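Local coordinates for aminopeptidase C (Lactobacillus rhamnosus, PDB 4K7C), which probably works as a cysteine aminopeptidase of the papain-like clan, releasing residues one after another from the amino ends of peptides, at residues N97-W102 with L219-P223; W102-E106 with L148-Y152; V115-Q121 with L187-V191; G288-R292 with Y430-T434. One frame throughout, in Å; residues are numbered along the deposited sequence.

Contact 1. Residues N97-W102 with L219-P223; sequences NYTFFW and LGNPP
Phe101 and Pro222 meet at the centre of this contact, the two side chains crossing at about a right angle, with Pro222 CG over the Phe101 ring. The Phe101 side chain leaves the helix with CG anti to the backbone N (chi1 -177°). This carries the ring out to the chain turning away after Leu219. Phe101 CB packs 4.1 Å from Leu219 CD1. Farther out, Phe101 CD1 has Leu219 CB at the ring edge, 4.0 Å away. Phe101 CE1 comes within 3.4 Å of Gly220 O, a buried oxygen with no hydrogen-bond partner in the model. Pro222 CG sits over the ring centre, 13° off the normal, as a CH-pi contact. It is nearest to Phe101 CE2, at 3.4 Å, and Pro222 CD lies by CZ and CE1. With an alanine here, Pro222 CG is likely to lose its aromatic face and a gap to open beside Leu219. Pro222 CB also touches Trp102 CZ2 at 3.6 Å, so two aromatic residues hold one proline. Pro223 CD lies at the edge of the Tyr98 ring, 3.8 Å from Tyr98 CD1. The one hydrogen bond across the contact runs from Asn97 ND2 to Leu219 O (2.9 Å), on a lone pair in the carbonyl plane. It is bent, with an N-H...O angle of 135°. Asn97 ND2 also binds Pro161 O, and Tyr98 OH binds Tyr152 O. The contact therefore joins the start of helix 96-117 to the end of helix 197-219. Tyr212 and Leu215 of that helix also touch Phe101, and helix 70-87 lies against Phe100.

Contact 2. Residues W102-E106 with L148-Y152; sequences WDKFE and LIEKY
Trp102 and Tyr152 form a face-to-face aromatic stack where two helices cross almost at right angles. The axes of the segments 102-106 and 148-152 approach to 11.3 Å at 94°. This near-perpendicular helix pair lies in what is probably the helical domain of a papain-like fold. The five-membered ring of Trp102 and the Tyr152 ring have centroids 3.8 Å apart, with planes only 7° from parallel. Overlap reaches the six-membered ring too, where Trp102 CE3 lies 3.4 Å from Tyr152 CZ. The opposite face of the Tyr152 ring carries Lys151 CG, so the phenol is held flat between two groups. A serine in place of Trp102 would probably strip one face of Tyr152 and leave its ring less firmly set. Apolar packing is supplied by Leu148, whose two methyl groups divide the work. Leu148 CD2 rests on the helix backbone, 3.7 Å from Trp102 C, while CD1 meets Asp103 CB at 3.6 Å. The polar end of Asp103 turns to Lys107 and Asn284. Leu10 of the second subunit packs on both stacked residues. Charge and hydrogen bonding centre on Glu106, whose chain bends at chi2 (-77°) to bring its carboxylate to segment 148-152. Lys151 NZ makes a salt bridge with Glu106 OE2 at 2.9 Å, approaching from the syn side somewhat out of plane. The same ammonium binds Ile5 O of the second subunit. Tyr152 OH donates to the anti lone pair of Glu106 OE2 at 2.6 Å, so this single oxygen accepts two bonds.

Contact 3. Residues V115-Q121 with L187-V191; sequences VLKTADQ and LRKLV
Arg188 grips the backbone oxygen of Gln121 end-on with two nitrogens. Arg188 NH2 is 2.7 Å from Gln121 O and NH1 is 3.0 Å from it. The oxygen lies close to the guanidinium plane, and the NH2 bond is the straighter of the two (152°). Arg188 NH1 also makes a weak, bent bond to Thr118 O at 3.1 Å. Ala119 O sits over one face of the guanidinium, offset toward its rim. The next shell holds two waters. One accepts from Arg188 NH1 and donates to Val115 O and Thr118 OG1, a hydroxyl that is also bonded to Asn114 O. The other donates to Ala119 O and Arg188 O, joining the two backbones. What brings these oxygens together is the end of the helix. Thr118 leaves helical geometry, and a type I beta turn follows from Thr118 to Gln121, with Gln121 N bonded to Thr118 O at 3.0 Å. Arg188 is bent at chi3 (55°), which turns the guanidinium onto this turn. Arg188 CG packs 4.0 Å from Val115 CG1. Beside this polar group, Val191 CG2 touches both Ala119 CB and Leu116 CD2, each at 3.7 Å. Leu187 CB completes the apolar patch against Val115 CG1 and Leu116 CD2. The contact thus ties the last turn of helix 96-117 to the closing turns of helix 170-192. Helix 197-219 packs on Leu116 and Leu187, helix 126-133 covers Thr118 and Arg188, and Tyr357 of the second subunit also lies against Arg188.

Contact 4. Residues G288-R292 with Y430-T434; sequences GREVR and YDKPT
Tyr430 O takes two donors from one arginine. Arg292 NE binds Tyr430 O at 2.8 Å, in the carbonyl plane and fairly straight, while NH2 adds a weak bond at 3.1 Å. The NH1/NH2 end grips Glu290 OE1, with NH2 shared between the two acceptors. Arg292 NH1 makes a salt bridge of 2.8 Å to Glu290 OE1, on its anti lone pair. NH1 also donates to Val291 O from above its carbonyl plane. The first torsion sets Arg292 CG anti to the carbonyl carbon (chi1 -73°), 3.6 Å from Tyr430 CE1. A bend at chi2 (-60°) then turns the guanidinium over the ring. Arg292 CZ lies 4.9 Å from the Tyr430 ring centroid, over the face, a cation-pi pair with the two planes tilted 42° apart. Pro433 CG covers a face of the guanidinium, 3.5 Å from Arg292 CZ and over its centre. Tyr430 OH is linked to the other segment by water. One water connects it with Arg289 NH2 and Glu290 O, a second with Glu290 N. Arg289 itself pairs with Glu150 and Asp258. The two loops lead into strands 293-295 and 434-436, which both pair with strand 275-279. Each guanidinium nitrogen of Arg292 has an acceptor, so its rotation is fixed. The neighbouring carboxylate is likely to balance the charge of this buried side chain in an otherwise surface contact.

Contacts 1, 2 and 3 are spaced along helix 96-117. Contacts 1 and 2 share Trp102, and their centres are 9 Å apart. They also meet where Tyr98 OH lies 2.5 Å from Tyr152 O, a probable hydrogen bond. A glycerol, probably from the crystallisation liquor, sits by both, and both touch the second subunit. Both border helix 70-87, probably the helix that starts at the catalytic cysteine, as in papain-like enzymes. Contact 3 lies at the far end of helix 96-117, its centre 25 Å from that of contact 2. Contact 4 joins contact 2 through a salt bridge, Glu150 OE1 to Arg289 NH1 at 2.9 Å.

Contact 1. Residues N97-W102 with L219-P223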
loop_
_atom_site.group_PDB
_atom_site.type_symbol
_atom_site.label_atom_id
_atom_site.label_comp_id
_atom_site.label_asym_id
_atom_site.label_seq_id
_atom_site.Cartn_x
_atom_site.Cartn_y
_atom_site.Cartn_z
ATOM N N ASN A 97 8.047 -13.846 -26.219
ATOM C CA ASN A 97 8.824 -12.777 -26.738
ATOM C C ASN A 97 9.421 -13.216 -28.122
ATOM O O ASN A 97 9.471 -12.397 -29.014
ATOM C CB ASN A 97 9.889 -12.368 -25.808
ATOM C CG ASN A 97 10.534 -11.064 -26.203
ATOM O OD1 ASN A 97 9.956 -10.256 -26.969
ATOM N ND2 ASN A 97 11.673 -10.793 -25.646
ATOM N N TYR A 98 9.815 -14.475 -28.238
ATOM C CA TYR A 98 10.377 -15.038 -29.479
ATOM C C TYR A 98 9.418 -14.815 -30.642
ATOM O O TYR A 98 9.822 -14.246 -31.655
ATOM C CB TYR A 98 10.803 -16.521 -29.299
ATOM C CG TYR A 98 11.589 -17.070 -30.477
ATOM C CD1 TYR A 98 12.952 -16.809 -30.664
ATOM C CD2 TYR A 98 10.937 -17.809 -31.433
ATOM C CE1 TYR A 98 13.641 -17.330 -31.767
ATOM C CE2 TYR A 98 11.614 -18.273 -32.572
ATOM C CZ TYR A 98 12.956 -18.074 -32.681
ATOM O OH TYR A 98 13.651 -18.609 -33.812
ATOM N N THR A 99 8.142 -15.198 -30.461
ATOM C CA THR A 99 7.149 -15.020 -31.510
ATOM C C THR A 99 6.857 -13.571 -31.706
ATOM O O THR A 99 6.622 -13.128 -32.829
ATOM C CB THR A 99 5.831 -15.785 -31.214
ATOM O OG1 THR A 99 5.502 -15.636 -29.804
ATOM C CG2 THR A 99 5.979 -17.233 -31.512
ATOM N N PHE A 100 7.015 -12.754 -30.642
ATOM C CA PHE A 100 6.682 -11.328 -30.720
ATOM C C PHE A 100 7.721 -10.624 -31.589
ATOM O O PHE A 100 7.426 -9.734 -32.454
ATOM C CB PHE A 100 6.691 -10.713 -29.327
ATOM C CG PHE A 100 5.997 -9.355 -29.202
ATOM C CD1 PHE A 100 4.761 -9.088 -29.768
ATOM C CD2 PHE A 100 6.560 -8.363 -28.389
ATOM C CE1 PHE A 100 4.127 -7.903 -29.562
ATOM C CE2 PHE A 100 5.924 -7.140 -28.160
ATOM C CZ PHE A 100 4.693 -6.914 -28.742
ATOM N N PHE A 101 8.964 -10.981 -31.375
ATOM C CA PHE A 101 10.035 -10.407 -32.194
ATOM C C PHE A 101 9.799 -10.597 -33.729
ATOM O O PHE A 101 9.800 -9.649 -34.473
ATOM C CB PHE A 101 11.424 -10.968 -31.719
ATOM C CG PHE A 101 12.620 -10.356 -32.484
ATOM C CD1 PHE A 101 13.451 -9.401 -31.938
ATOM C CD2 PHE A 101 12.855 -10.748 -33.790
ATOM C CE1 PHE A 101 14.522 -8.894 -32.674
ATOM C CE2 PHE A 101 13.889 -10.217 -34.527
ATOM C CZ PHE A 101 14.686 -9.253 -33.996
ATOM N N TRP A 102 9.637 -11.863 -34.149
ATOM C CA TRP A 102 9.518 -12.251 -35.540
ATOM C C TRP A 102 8.208 -11.753 -36.132
ATOM O O TRP A 102 8.181 -11.273 -37.262
ATOM C CB TRP A 102 9.656 -13.732 -35.665
ATOM C CG TRP A 102 11.046 -14.193 -35.352
ATOM C CD1 TRP A 102 11.434 -15.101 -34.408
ATOM C CD2 TRP A 102 12.246 -13.765 -36.006
ATOM N NE1 TRP A 102 12.801 -15.265 -34.450
ATOM C CE2 TRP A 102 13.315 -14.458 -35.417
ATOM C CE3 TRP A 102 12.516 -12.878 -37.031
ATOM C CZ2 TRP A 102 14.688 -14.290 -35.843
ATOM C CZ3 TRP A 102 13.854 -12.672 -37.436
ATOM C CH2 TRP A 102 14.920 -13.359 -36.838
ATOM N N LEU A 219 13.609 -5.905 -27.541
ATOM C CA LEU A 219 13.167 -7.265 -27.283
ATOM C C LEU A 219 14.290 -8.277 -27.074
ATOM O O LEU A 219 14.015 -9.338 -26.477
ATOM C CB LEU A 219 12.307 -7.717 -28.456
ATOM C CG LEU A 219 11.041 -6.883 -28.757
ATOM C CD1 LEU A 219 10.286 -7.513 -29.903
ATOM C CD2 LEU A 219 10.137 -6.739 -27.519
ATOM N N GLY A 220 15.503 -7.912 -27.478
ATOM C CA GLY A 220 16.702 -8.801 -27.426
ATOM C C GLY A 220 17.003 -9.448 -28.799
ATOM O O GLY A 220 16.298 -9.314 -29.797
ATOM N N ASN A 221 18.116 -10.167 -28.803
ATOM C CA ASN A 221 18.537 -10.899 -29.978
ATOM C C ASN A 221 17.864 -12.252 -30.000
ATOM O O ASN A 221 17.952 -13.053 -29.042
ATOM C CB ASN A 221 20.010 -11.167 -29.925
ATOM C CG ASN A 221 20.868 -9.932 -29.903
ATOM O OD1 ASN A 221 20.635 -8.919 -30.608
ATOM N ND2 ASN A 221 21.787 -9.954 -28.979
ATOM N N PRO A 222 17.227 -12.571 -31.100
ATOM C CA PRO A 222 16.670 -13.935 -31.176
ATOM C C PRO A 222 17.722 -14.988 -31.177
ATOM O O PRO A 222 18.745 -14.876 -31.914
ATOM C CB PRO A 222 15.944 -13.937 -32.509
ATOM C CG PRO A 222 15.818 -12.541 -32.896
ATOM C CD PRO A 222 17.020 -11.814 -32.349
ATOM N N PRO A 223 17.549 -15.996 -30.361
ATOM C CA PRO A 223 18.532 -17.047 -30.306
ATOM C C PRO A 223 18.584 -17.908 -31.609
ATOM O O PRO A 223 17.615 -18.043 -32.294
ATOM C CB PRO A 223 18.046 -17.920 -29.159
ATOM C CG PRO A 223 16.631 -17.527 -28.936
ATOM C CD PRO A 223 16.501 -16.128 -29.340
#

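Contact 2. Residues W102-E106 with L148-Y152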
loop_
_atom_site.group_PDB
_atom_site.type_symbol
_atom_site.label_atom_id
_atom_site.label_comp_id
_atom_site.label_asym_id
_atom_site.label_seq_id
_atom_site.Cartn_x
_atom_site.Cartn_y
_atom_site.Cartn_z
ATOM N N TRP A 102 9.637 -11.863 -34.149
ATOM C CA TRP A 102 9.518 -12.251 -35.540
ATOM C C TRP A 102 8.208 -11.753 -36.132
ATOM O O TRP A 102 8.181 -11.273 -37.262
ATOM C CB TRP A 102 9.656 -13.732 -35.665
ATOM C CG TRP A 102 11.046 -14.193 -35.352
ATOM C CD1 TRP A 102 11.434 -15.101 -34.408
ATOM C CD2 TRP A 102 12.246 -13.765 -36.006
ATOM N NE1 TRP A 102 12.801 -15.265 -34.450
ATOM C CE2 TRP A 102 13.315 -14.458 -35.417
ATOM C CE3 TRP A 102 12.516 -12.878 -37.031
ATOM C CZ2 TRP A 102 14.688 -14.290 -35.843
ATOM C CZ3 TRP A 102 13.854 -12.672 -37.436
ATOM C CH2 TRP A 102 14.920 -13.359 -36.838
ATOM N N ASP A 103 7.164 -11.705 -35.315
ATOM C CA ASP A 103 5.915 -11.145 -35.746
ATOM C C ASP A 103 6.055 -9.657 -36.139
ATOM O O ASP A 103 5.680 -9.177 -37.263
ATOM C CB ASP A 103 4.823 -11.325 -34.688
ATOM C CG ASP A 103 3.485 -10.825 -35.167
ATOM O OD1 ASP A 103 3.023 -11.329 -36.222
ATOM O OD2 ASP A 103 2.874 -9.909 -34.462
ATOM N N LYS A 104 6.564 -8.836 -35.251
ATOM C CA LYS A 104 6.839 -7.441 -35.539
ATOM C C LYS A 104 7.747 -7.179 -36.705
ATOM O O LYS A 104 7.555 -6.282 -37.476
ATOM C CB LYS A 104 7.425 -6.764 -34.298
ATOM C CG LYS A 104 6.500 -6.602 -33.118
ATOM C CD LYS A 104 6.244 -5.163 -32.811
ATOM C CE LYS A 104 5.143 -4.880 -31.759
ATOM N NZ LYS A 104 3.775 -5.322 -32.109
ATOM N N PHE A 105 8.822 -7.957 -36.802
ATOM C CA PHE A 105 9.734 -7.753 -37.885
ATOM C C PHE A 105 9.085 -8.136 -39.237
ATOM O O PHE A 105 9.168 -7.365 -40.201
ATOM C CB PHE A 105 11.025 -8.511 -37.629
ATOM C CG PHE A 105 12.119 -8.118 -38.582
ATOM C CD1 PHE A 105 12.472 -6.774 -38.723
ATOM C CD2 PHE A 105 12.795 -9.072 -39.296
ATOM C CE1 PHE A 105 13.414 -6.366 -39.622
ATOM C CE2 PHE A 105 13.797 -8.633 -40.189
ATOM C CZ PHE A 105 14.126 -7.297 -40.305
ATOM N N GLU A 106 8.413 -9.272 -39.280
ATOM C CA GLU A 106 7.716 -9.754 -40.518
ATOM C C GLU A 106 6.610 -8.792 -40.841
ATOM O O GLU A 106 6.486 -8.374 -41.968
ATOM C CB GLU A 106 7.181 -11.161 -40.340
ATOM C CG GLU A 106 8.295 -12.206 -40.344
ATOM C CD GLU A 106 8.859 -12.552 -41.764
ATOM O OE1 GLU A 106 8.321 -12.124 -42.829
ATOM O OE2 GLU A 106 9.908 -13.276 -41.774
ATOM N N LEU A 148 4.750 -18.050 -38.449
ATOM C CA LEU A 148 5.937 -17.728 -37.702
ATOM C C LEU A 148 6.676 -18.938 -37.224
ATOM O O LEU A 148 7.890 -18.979 -37.366
ATOM C CB LEU A 148 5.624 -16.803 -36.485
ATOM C CG LEU A 148 5.127 -15.417 -36.896
ATOM C CD1 LEU A 148 4.473 -14.742 -35.698
ATOM C CD2 LEU A 148 6.257 -14.566 -37.430
ATOM N N ILE A 149 5.953 -19.954 -36.764
ATOM C CA ILE A 149 6.572 -21.137 -36.229
ATOM C C ILE A 149 7.213 -21.962 -37.348
ATOM O O ILE A 149 8.280 -22.538 -37.153
ATOM C CB ILE A 149 5.562 -21.851 -35.375
ATOM C CG1 ILE A 149 5.461 -21.025 -34.058
ATOM C CG2 ILE A 149 5.977 -23.282 -35.014
ATOM C CD1 ILE A 149 4.544 -21.675 -33.147
ATOM N N GLU A 150 6.527 -22.010 -38.499
ATOM C CA GLU A 150 7.066 -22.694 -39.672
ATOM C C GLU A 150 8.400 -22.079 -40.056
ATOM O O GLU A 150 9.319 -22.798 -40.387
ATOM C CB GLU A 150 6.086 -22.648 -40.836
ATOM C CG GLU A 150 4.936 -23.590 -40.517
ATOM C CD GLU A 150 3.845 -23.564 -41.539
ATOM O OE1 GLU A 150 3.359 -24.669 -41.828
ATOM O OE2 GLU A 150 3.471 -22.465 -41.999
ATOM N N LYS A 151 8.519 -20.773 -40.011
ATOM C CA LYS A 151 9.721 -20.130 -40.530
ATOM C C LYS A 151 10.856 -20.065 -39.466
ATOM O O LYS A 151 12.074 -20.127 -39.818
ATOM C CB LYS A 151 9.384 -18.759 -41.056
ATOM C CG LYS A 151 10.577 -18.011 -41.603
ATOM C CD LYS A 151 10.115 -16.763 -42.340
ATOM C CE LYS A 151 11.254 -16.196 -43.118
ATOM N NZ LYS A 151 10.760 -15.070 -43.914
ATOM N N TYR A 152 10.463 -19.918 -38.191
ATOM C CA TYR A 152 11.398 -19.593 -37.108
ATOM C C TYR A 152 11.541 -20.501 -35.915
ATOM O O TYR A 152 12.471 -20.366 -35.078
ATOM C CB TYR A 152 11.122 -18.189 -36.610
ATOM C CG TYR A 152 11.340 -17.105 -37.637
ATOM C CD1 TYR A 152 12.638 -16.739 -38.021
ATOM C CD2 TYR A 152 10.280 -16.366 -38.161
ATOM C CE1 TYR A 152 12.873 -15.711 -38.961
ATOM C CE2 TYR A 152 10.495 -15.314 -39.069
ATOM C CZ TYR A 152 11.773 -15.002 -39.522
ATOM O OH TYR A 152 12.019 -13.997 -40.422
#

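Contact 3. Residues V115-Q121 with L187-V191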
loop_
_atom_site.group_PDB
_atom_site.type_symbol
_atom_site.label_atom_id
_atom_site.label_comp_id
_atom_site.label_asym_id
_atom_site.label_seq_id
_atom_site.Cartn_x
_atom_site.Cartn_y
_atom_site.Cartn_z
ATOM N N VAL A 115 2.245 -1.148 -48.820
ATOM C CA VAL A 115 2.401 0.185 -49.246
ATOM C C VAL A 115 2.850 0.247 -50.727
ATOM O O VAL A 115 2.348 1.107 -51.503
ATOM C CB VAL A 115 3.485 0.939 -48.417
ATOM C CG1 VAL A 115 3.797 2.259 -49.008
ATOM C CG2 VAL A 115 2.962 1.187 -46.986
ATOM N N LEU A 116 3.798 -0.603 -51.090
ATOM C CA LEU A 116 4.250 -0.699 -52.492
ATOM C C LEU A 116 3.040 -1.071 -53.429
ATOM O O LEU A 116 2.834 -0.425 -54.444
ATOM C CB LEU A 116 5.422 -1.669 -52.616
ATOM C CG LEU A 116 6.682 -1.011 -52.066
ATOM C CD1 LEU A 116 7.815 -2.014 -51.985
ATOM C CD2 LEU A 116 7.152 0.189 -52.861
ATOM N N LYS A 117 2.282 -2.066 -53.040
ATOM C CA LYS A 117 1.209 -2.557 -53.802
ATOM C C LYS A 117 0.101 -1.532 -53.977
ATOM O O LYS A 117 -0.568 -1.570 -54.966
ATOM C CB LYS A 117 0.611 -3.798 -53.179
ATOM C CG LYS A 117 1.300 -5.073 -53.630
ATOM C CD LYS A 117 1.040 -6.239 -52.683
ATOM C CE LYS A 117 -0.443 -6.550 -52.551
ATOM N NZ LYS A 117 -0.616 -7.778 -51.715
ATOM N N THR A 118 -0.037 -0.580 -53.063
ATOM C CA THR A 118 -1.111 0.404 -53.142
ATOM C C THR A 118 -0.546 1.755 -53.430
ATOM O O THR A 118 -1.215 2.763 -53.306
ATOM C CB THR A 118 -1.926 0.407 -51.801
ATOM O OG1 THR A 118 -1.041 0.670 -50.721
ATOM C CG2 THR A 118 -2.660 -0.909 -51.608
ATOM N N ALA A 119 0.698 1.814 -53.860
ATOM C CA ALA A 119 1.364 3.086 -53.977
ATOM C C ALA A 119 0.822 3.941 -55.148
ATOM O O ALA A 119 1.053 5.134 -55.132
ATOM C CB ALA A 119 2.830 2.898 -54.162
ATOM N N ASP A 120 0.137 3.275 -56.087
ATOM C CA ASP A 120 -0.568 3.929 -57.237
ATOM C C ASP A 120 -2.001 4.415 -56.872
ATOM O O ASP A 120 -2.668 5.066 -57.660
ATOM C CB ASP A 120 -0.634 2.958 -58.454
ATOM C CG ASP A 120 -1.341 1.614 -58.106
ATOM O OD1 ASP A 120 -1.449 1.240 -56.898
ATOM O OD2 ASP A 120 -1.758 0.891 -59.050
ATOM N N GLN A 121 -2.451 4.119 -55.661
ATOM C CA GLN A 121 -3.783 4.479 -55.229
ATOM C C GLN A 121 -3.727 5.723 -54.363
ATOM O O GLN A 121 -2.727 6.020 -53.683
ATOM C CB GLN A 121 -4.459 3.308 -54.476
ATOM C CG GLN A 121 -4.603 2.031 -55.304
ATOM C CD GLN A 121 -4.923 0.812 -54.432
ATOM O OE1 GLN A 121 -5.535 0.946 -53.369
ATOM N NE2 GLN A 121 -4.508 -0.382 -54.871
ATOM N N LEU A 187 8.570 5.357 -49.609
ATOM C CA LEU A 187 8.206 4.281 -50.565
ATOM C C LEU A 187 7.217 4.761 -51.647
ATOM O O LEU A 187 7.414 4.506 -52.901
ATOM C CB LEU A 187 7.683 3.024 -49.891
ATOM C CG LEU A 187 8.652 2.170 -49.037
ATOM C CD1 LEU A 187 7.853 1.073 -48.325
ATOM C CD2 LEU A 187 9.741 1.552 -49.872
ATOM N N ARG A 188 6.170 5.493 -51.229
ATOM C CA ARG A 188 5.256 6.099 -52.224
ATOM C C ARG A 188 5.959 7.073 -53.165
ATOM O O ARG A 188 5.644 7.121 -54.400
ATOM C CB ARG A 188 3.979 6.722 -51.561
ATOM C CG ARG A 188 3.051 5.673 -50.916
ATOM C CD ARG A 188 1.776 6.257 -50.244
ATOM N NE ARG A 188 0.969 7.096 -51.159
ATOM C CZ ARG A 188 -0.031 6.666 -51.903
ATOM N NH1 ARG A 188 -0.428 5.422 -51.836
ATOM N NH2 ARG A 188 -0.696 7.526 -52.711
ATOM N N LYS A 189 6.867 7.844 -52.616
ATOM C CA LYS A 189 7.647 8.778 -53.385
ATOM C C LYS A 189 8.512 8.070 -54.456
ATOM O O LYS A 189 8.497 8.430 -55.622
ATOM C CB LYS A 189 8.555 9.597 -52.492
ATOM C CG LYS A 189 8.933 10.822 -53.262
ATOM C CD LYS A 189 10.152 11.555 -52.837
ATOM C CE LYS A 189 10.088 12.914 -53.588
ATOM N NZ LYS A 189 11.395 13.174 -54.236
ATOM N N LEU A 190 9.251 7.058 -54.040
ATOM C CA LEU A 190 9.982 6.180 -54.955
ATOM C C LEU A 190 9.101 5.654 -56.088
ATOM O O LEU A 190 9.502 5.755 -57.242
ATOM C CB LEU A 190 10.631 5.001 -54.192
ATOM C CG LEU A 190 11.860 5.368 -53.361
ATOM C CD1 LEU A 190 12.166 4.273 -52.369
ATOM C CD2 LEU A 190 13.106 5.616 -54.193
ATOM N N VAL A 191 7.923 5.119 -55.792
ATOM C CA VAL A 191 7.049 4.632 -56.841
ATOM C C VAL A 191 6.572 5.828 -57.717
ATOM O O VAL A 191 6.521 5.689 -58.940
ATOM C CB VAL A 191 5.865 3.896 -56.292
ATOM C CG1 VAL A 191 4.848 3.586 -57.384
ATOM C CG2 VAL A 191 6.287 2.637 -55.562
HETATM O O HOH W 1 0.596 3.004 -50.480
HETATM O O HOH W 2 2.936 6.835 -55.204
#

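Contact 4. Residues G288-R292 with Y430-T434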
loop_
_atom_site.group_PDB
_atom_site.type_symbol
_atom_site.label_atom_id
_atom_site.label_comp_id
_atom_site.label_asym_id
_atom_site.label_seq_id
_atom_site.Cartn_x
_atom_site.Cartn_y
_atom_site.Cartn_z
ATOM N N GLY A 288 4.782 -16.675 -46.622
ATOM C CA GLY A 288 4.353 -17.765 -45.783
ATOM C C GLY A 288 2.884 -17.981 -46.008
ATOM O O GLY A 288 2.253 -17.321 -46.852
ATOM N N ARG A 289 2.354 -18.924 -45.280
ATOM C CA ARG A 289 0.977 -19.302 -45.477
ATOM C C ARG A 289 -0.007 -18.151 -45.174
ATOM O O ARG A 289 0.264 -17.298 -44.302
ATOM C CB ARG A 289 0.675 -20.519 -44.617
ATOM C CG ARG A 289 0.623 -20.206 -43.108
ATOM C CD ARG A 289 -0.171 -21.247 -42.319
ATOM N NE ARG A 289 0.477 -22.570 -42.369
ATOM C CZ ARG A 289 -0.017 -23.639 -43.032
ATOM N NH1 ARG A 289 0.659 -24.792 -43.004
ATOM N NH2 ARG A 289 -1.201 -23.576 -43.681
ATOM N N GLU A 290 -1.126 -18.137 -45.894
ATOM C CA GLU A 290 -2.131 -17.090 -45.713
ATOM C C GLU A 290 -3.206 -17.518 -44.756
ATOM O O GLU A 290 -3.324 -18.645 -44.426
ATOM C CB GLU A 290 -2.791 -16.729 -47.059
ATOM C CG GLU A 290 -1.839 -16.126 -48.091
ATOM C CD GLU A 290 -2.516 -15.896 -49.436
ATOM O OE1 GLU A 290 -3.709 -16.279 -49.619
ATOM O OE2 GLU A 290 -1.851 -15.303 -50.308
ATOM N N VAL A 291 -4.009 -16.559 -44.320
ATOM C CA VAL A 291 -5.193 -16.819 -43.479
ATOM C C VAL A 291 -6.248 -17.545 -44.336
ATOM O O VAL A 291 -6.573 -17.097 -45.461
ATOM C CB VAL A 291 -5.720 -15.460 -42.887
ATOM C CG1 VAL A 291 -7.098 -15.586 -42.185
ATOM C CG2 VAL A 291 -4.684 -14.850 -41.937
ATOM N N ARG A 292 -6.758 -18.636 -43.775
ATOM C CA ARG A 292 -7.905 -19.413 -44.333
ATOM C C ARG A 292 -8.906 -19.826 -43.248
ATOM O O ARG A 292 -8.554 -20.568 -42.326
ATOM C CB ARG A 292 -7.323 -20.691 -45.001
ATOM C CG ARG A 292 -6.583 -20.480 -46.328
ATOM C CD ARG A 292 -7.386 -19.870 -47.480
ATOM N NE ARG A 292 -6.543 -19.753 -48.668
ATOM C CZ ARG A 292 -5.777 -18.733 -49.005
ATOM N NH1 ARG A 292 -5.755 -17.630 -48.289
ATOM N NH2 ARG A 292 -5.034 -18.804 -50.136
ATOM N N TYR A 430 -8.708 -24.123 -51.316
ATOM C CA TYR A 430 -7.510 -23.529 -50.706
ATOM C C TYR A 430 -6.916 -22.401 -51.540
ATOM O O TYR A 430 -6.609 -21.363 -51.016
ATOM C CB TYR A 430 -6.448 -24.616 -50.324
ATOM C CG TYR A 430 -5.363 -24.005 -49.435
ATOM C CD1 TYR A 430 -5.530 -23.931 -48.045
ATOM C CD2 TYR A 430 -4.237 -23.429 -49.978
ATOM C CE1 TYR A 430 -4.595 -23.360 -47.244
ATOM C CE2 TYR A 430 -3.293 -22.820 -49.185
ATOM C CZ TYR A 430 -3.493 -22.763 -47.818
ATOM O OH TYR A 430 -2.513 -22.206 -46.992
ATOM N N ASP A 431 -6.778 -22.559 -52.868
ATOM C CA ASP A 431 -6.135 -21.502 -53.694
ATOM C C ASP A 431 -7.075 -20.453 -54.200
ATOM O O ASP A 431 -6.621 -19.450 -54.713
ATOM C CB ASP A 431 -5.405 -22.110 -54.891
ATOM C CG ASP A 431 -4.327 -23.078 -54.472
ATOM O OD1 ASP A 431 -3.563 -22.807 -53.514
ATOM O OD2 ASP A 431 -4.256 -24.148 -55.092
ATOM N N LYS A 432 -8.378 -20.663 -54.056
ATOM C CA LYS A 432 -9.398 -19.692 -54.506
ATOM C C LYS A 432 -10.399 -19.343 -53.379
ATOM O O LYS A 432 -11.563 -19.535 -53.518
ATOM C CB LYS A 432 -10.185 -20.274 -55.709
ATOM C CG LYS A 432 -10.776 -21.658 -55.406
ATOM C CD LYS A 432 -11.703 -22.266 -56.469
ATOM C CE LYS A 432 -12.760 -23.147 -55.794
ATOM N NZ LYS A 432 -13.444 -24.156 -56.653
ATOM N N PRO A 433 -9.914 -18.916 -52.210
ATOM C CA PRO A 433 -10.905 -18.577 -51.185
ATOM C C PRO A 433 -11.755 -17.316 -51.566
ATOM O O PRO A 433 -11.334 -16.455 -52.300
ATOM C CB PRO A 433 -10.016 -18.356 -49.957
ATOM C CG PRO A 433 -8.794 -17.685 -50.552
ATOM C CD PRO A 433 -8.554 -18.480 -51.841
ATOM N N THR A 434 -12.904 -17.140 -50.940
ATOM C CA THR A 434 -13.556 -15.843 -50.976
ATOM C C THR A 434 -12.732 -14.793 -50.182
ATOM O O THR A 434 -12.380 -15.008 -49.008
ATOM C CB THR A 434 -14.942 -15.967 -50.346
ATOM O OG1 THR A 434 -15.675 -17.035 -50.983
ATOM C CG2 THR A 434 -15.709 -14.663 -50.411
HETATM O O HOH W 3 -3.173 -21.543 -44.416
HETATM O O HOH W 4 -1.400 -20.028 -48.055
#